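Local coordinates for encapsidation protein (Bacillus phage phi29, PDB 5HD9) that serves as the DNA packaging ATPase of the phage, the motor component that probably uses ATP hydrolysis to drive the viral genome into the prohead, at residues 18-23 against 162-167. Residues are numbered along the deposited sequence; the frame is centred on the assembly and turned at random.
Sequences FVIGAR and PYFLFF
F18 and F164 meet in a T-shaped (edge-to-face) pair: the rim of the F164 ring points at one face of F18, with centroids 5.2 Å apart and planes at 79°. A single corner of the incoming ring does most of the touching. F164 CE1 stands 3.6 Å from F18 CG, near the root of the F18 ring rather than over its middle, and the same edge reaches back to F18 CB. F164 carries CG anti to its own carbonyl carbon, and its chi2 of 11° turns the ring nearly into the plane of CA, CB and CG, which presents the CE1 edge to the strand. Beyond CZ, on the other side of the ring's tip, F164 CE2 lies 4.2 Å from I20 CD1. The I20 chain arrives from the opposite direction: CG1 sits between backbone N and carbonyl carbon (chi1 64°), and the extended remainder carries CD1 to the ring edge near its plane. At the outer end of F18, CE2 comes 3.8 Å from Y163 CB. The Y163 ring then leads away from the strand, its OH hydrogen-bonded to E130, while F167 CD2 brushes F18 CZ at 4.5 Å. I185 of strand 183-186 touches F18, I20 and F164, and F117 meets the F18 ring obliquely. The contact thus seats the short helix 162-167 against strand 16-19 within the ASCE fold, where that strand runs into a loop resembling a Walker A P-loop, consistent with the protein's ATPase role. No hydrogen bond or salt bridge joins the two segments; their attachment is apolar and largely aromatic, so it rests on the close fit of buried carbon surfaces and on the C-H of F164 CE1 facing the pi cloud of F18.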
loop_
_atom_site.group_PDB
_atom_site.type_symbol
_atom_site.label_atom_id
_atom_site.label_comp_id
_atom_site.label_asym_id
_atom_site.label_seq_id
_atom_site.Cartn_x
_atom_site.Cartn_y
_atom_site.Cartn_z
ATOM N N PHE A 18 -4.288 7.669 0.774
ATOM C CA PHE A 18 -3.224 8.143 -0.106
ATOM C C PHE A 18 -2.220 8.984 0.681
ATOM O O PHE A 18 -2.551 10.067 1.154
ATOM C CB PHE A 18 -3.799 8.968 -1.261
ATOM C CG PHE A 18 -4.920 8.288 -1.999
ATOM C CD1 PHE A 18 -6.236 8.484 -1.616
ATOM C CD2 PHE A 18 -4.659 7.463 -3.080
ATOM C CE1 PHE A 18 -7.271 7.866 -2.292
ATOM C CE2 PHE A 18 -5.692 6.841 -3.758
ATOM C CZ PHE A 18 -7.000 7.046 -3.361
ATOM N N VAL A 19 -0.997 8.479 0.818
ATOM C CA VAL A 19 0.077 9.227 1.466
ATOM C C VAL A 19 1.040 9.720 0.392
ATOM O O VAL A 19 1.673 8.916 -0.297
ATOM C CB VAL A 19 0.827 8.375 2.503
ATOM C CG1 VAL A 19 1.747 9.251 3.343
ATOM C CG2 VAL A 19 -0.162 7.637 3.401
ATOM N N ILE A 20 1.140 11.038 0.247
ATOM C CA ILE A 20 1.866 11.629 -0.873
ATOM C C ILE A 20 2.874 12.676 -0.414
ATOM O O ILE A 20 2.862 13.111 0.738
ATOM C CB ILE A 20 0.892 12.260 -1.888
ATOM C CG1 ILE A 20 0.119 13.422 -1.251
ATOM C CG2 ILE A 20 -0.067 11.193 -2.416
ATOM C CD1 ILE A 20 -0.797 14.154 -2.215
ATOM N N GLY A 21 3.753 13.071 -1.329
ATOM C CA GLY A 21 4.864 13.941 -0.994
ATOM C C GLY A 21 5.865 13.210 -0.121
ATOM O O GLY A 21 6.798 13.812 0.410
ATOM N N ALA A 22 5.654 11.905 0.029
ATOM C CA ALA A 22 6.471 11.073 0.899
ATOM C C ALA A 22 7.928 11.104 0.470
ATOM O O ALA A 22 8.282 10.590 -0.586
ATOM C CB ALA A 22 5.948 9.639 0.896
ATOM N N ARG A 23 8.777 11.710 1.287
ATOM C CA ARG A 23 10.197 11.745 0.978
ATOM C C ARG A 23 10.870 10.507 1.556
ATOM O O ARG A 23 10.529 10.047 2.649
ATOM C CB ARG A 23 10.821 13.038 1.492
ATOM C CG ARG A 23 10.403 14.223 0.638
ATOM C CD ARG A 23 10.664 15.553 1.308
ATOM N NE ARG A 23 12.011 16.054 1.053
ATOM C CZ ARG A 23 12.744 16.724 1.939
ATOM N NH1 ARG A 23 12.274 16.964 3.156
ATOM N NH2 ARG A 23 13.954 17.145 1.610
ATOM N N PRO A 162 -5.357 10.047 -11.600
ATOM C CA PRO A 162 -6.594 9.318 -11.912
ATOM C C PRO A 162 -7.435 8.968 -10.686
ATOM O O PRO A 162 -8.662 9.009 -10.768
ATOM C CB PRO A 162 -6.085 8.047 -12.597
ATOM C CG PRO A 162 -4.760 8.425 -13.160
ATOM C CD PRO A 162 -4.173 9.386 -12.178
ATOM N N TYR A 163 -6.790 8.641 -9.571
ATOM C CA TYR A 163 -7.514 8.250 -8.368
ATOM C C TYR A 163 -8.226 9.444 -7.743
ATOM O O TYR A 163 -9.404 9.358 -7.402
ATOM C CB TYR A 163 -6.561 7.590 -7.365
ATOM C CG TYR A 163 -6.047 6.262 -7.870
ATOM C CD1 TYR A 163 -4.925 6.191 -8.683
ATOM C CD2 TYR A 163 -6.711 5.081 -7.567
ATOM C CE1 TYR A 163 -4.467 4.981 -9.164
ATOM C CE2 TYR A 163 -6.261 3.867 -8.042
ATOM C CZ TYR A 163 -5.138 3.823 -8.840
ATOM O OH TYR A 163 -4.689 2.616 -9.320
ATOM N N PHE A 164 -7.524 10.563 -7.604
ATOM C CA PHE A 164 -8.136 11.757 -7.033
ATOM C C PHE A 164 -9.281 12.239 -7.926
ATOM O O PHE A 164 -10.344 12.632 -7.439
ATOM C CB PHE A 164 -7.105 12.874 -6.850
ATOM C CG PHE A 164 -6.085 12.604 -5.771
ATOM C CD1 PHE A 164 -5.964 11.351 -5.192
ATOM C CD2 PHE A 164 -5.251 13.620 -5.332
ATOM C CE1 PHE A 164 -5.023 11.116 -4.204
ATOM C CE2 PHE A 164 -4.312 13.390 -4.345
ATOM C CZ PHE A 164 -4.199 12.136 -3.780
ATOM N N LEU A 165 -9.057 12.205 -9.236
ATOM C CA LEU A 165 -10.078 12.613 -10.192
ATOM C C LEU A 165 -11.292 11.693 -10.120
ATOM O O LEU A 165 -12.432 12.154 -10.080
ATOM C CB LEU A 165 -9.513 12.614 -11.612
ATOM C CG LEU A 165 -8.412 13.630 -11.914
ATOM C CD1 LEU A 165 -7.879 13.414 -13.322
ATOM C CD2 LEU A 165 -8.919 15.053 -11.745
ATOM N N PHE A 166 -11.036 10.389 -10.098
ATOM C CA PHE A 166 -12.104 9.394 -10.137
ATOM C C PHE A 166 -13.012 9.526 -8.917
ATOM O O PHE A 166 -14.236 9.509 -9.041
ATOM C CB PHE A 166 -11.507 7.983 -10.217
ATOM C CG PHE A 166 -12.522 6.900 -10.458
ATOM C CD1 PHE A 166 -13.251 6.368 -9.409
ATOM C CD2 PHE A 166 -12.736 6.407 -11.734
ATOM C CE1 PHE A 166 -14.180 5.369 -9.632
ATOM C CE2 PHE A 166 -13.664 5.410 -11.961
ATOM C CZ PHE A 166 -14.386 4.889 -10.909
ATOM N N PHE A 167 -12.403 9.682 -7.744
ATOM C CA PHE A 167 -13.148 9.737 -6.488
ATOM C C PHE A 167 -13.569 11.155 -6.098
ATOM O O PHE A 167 -14.212 11.353 -5.068
ATOM C CB PHE A 167 -12.314 9.117 -5.367
ATOM C CG PHE A 167 -12.026 7.655 -5.571
ATOM C CD1 PHE A 167 -13.050 6.725 -5.545
ATOM C CD2 PHE A 167 -10.733 7.211 -5.788
ATOM C CE1 PHE A 167 -12.790 5.380 -5.733
ATOM C CE2 PHE A 167 -10.466 5.868 -5.977
ATOM C CZ PHE A 167 -11.496 4.951 -5.948
#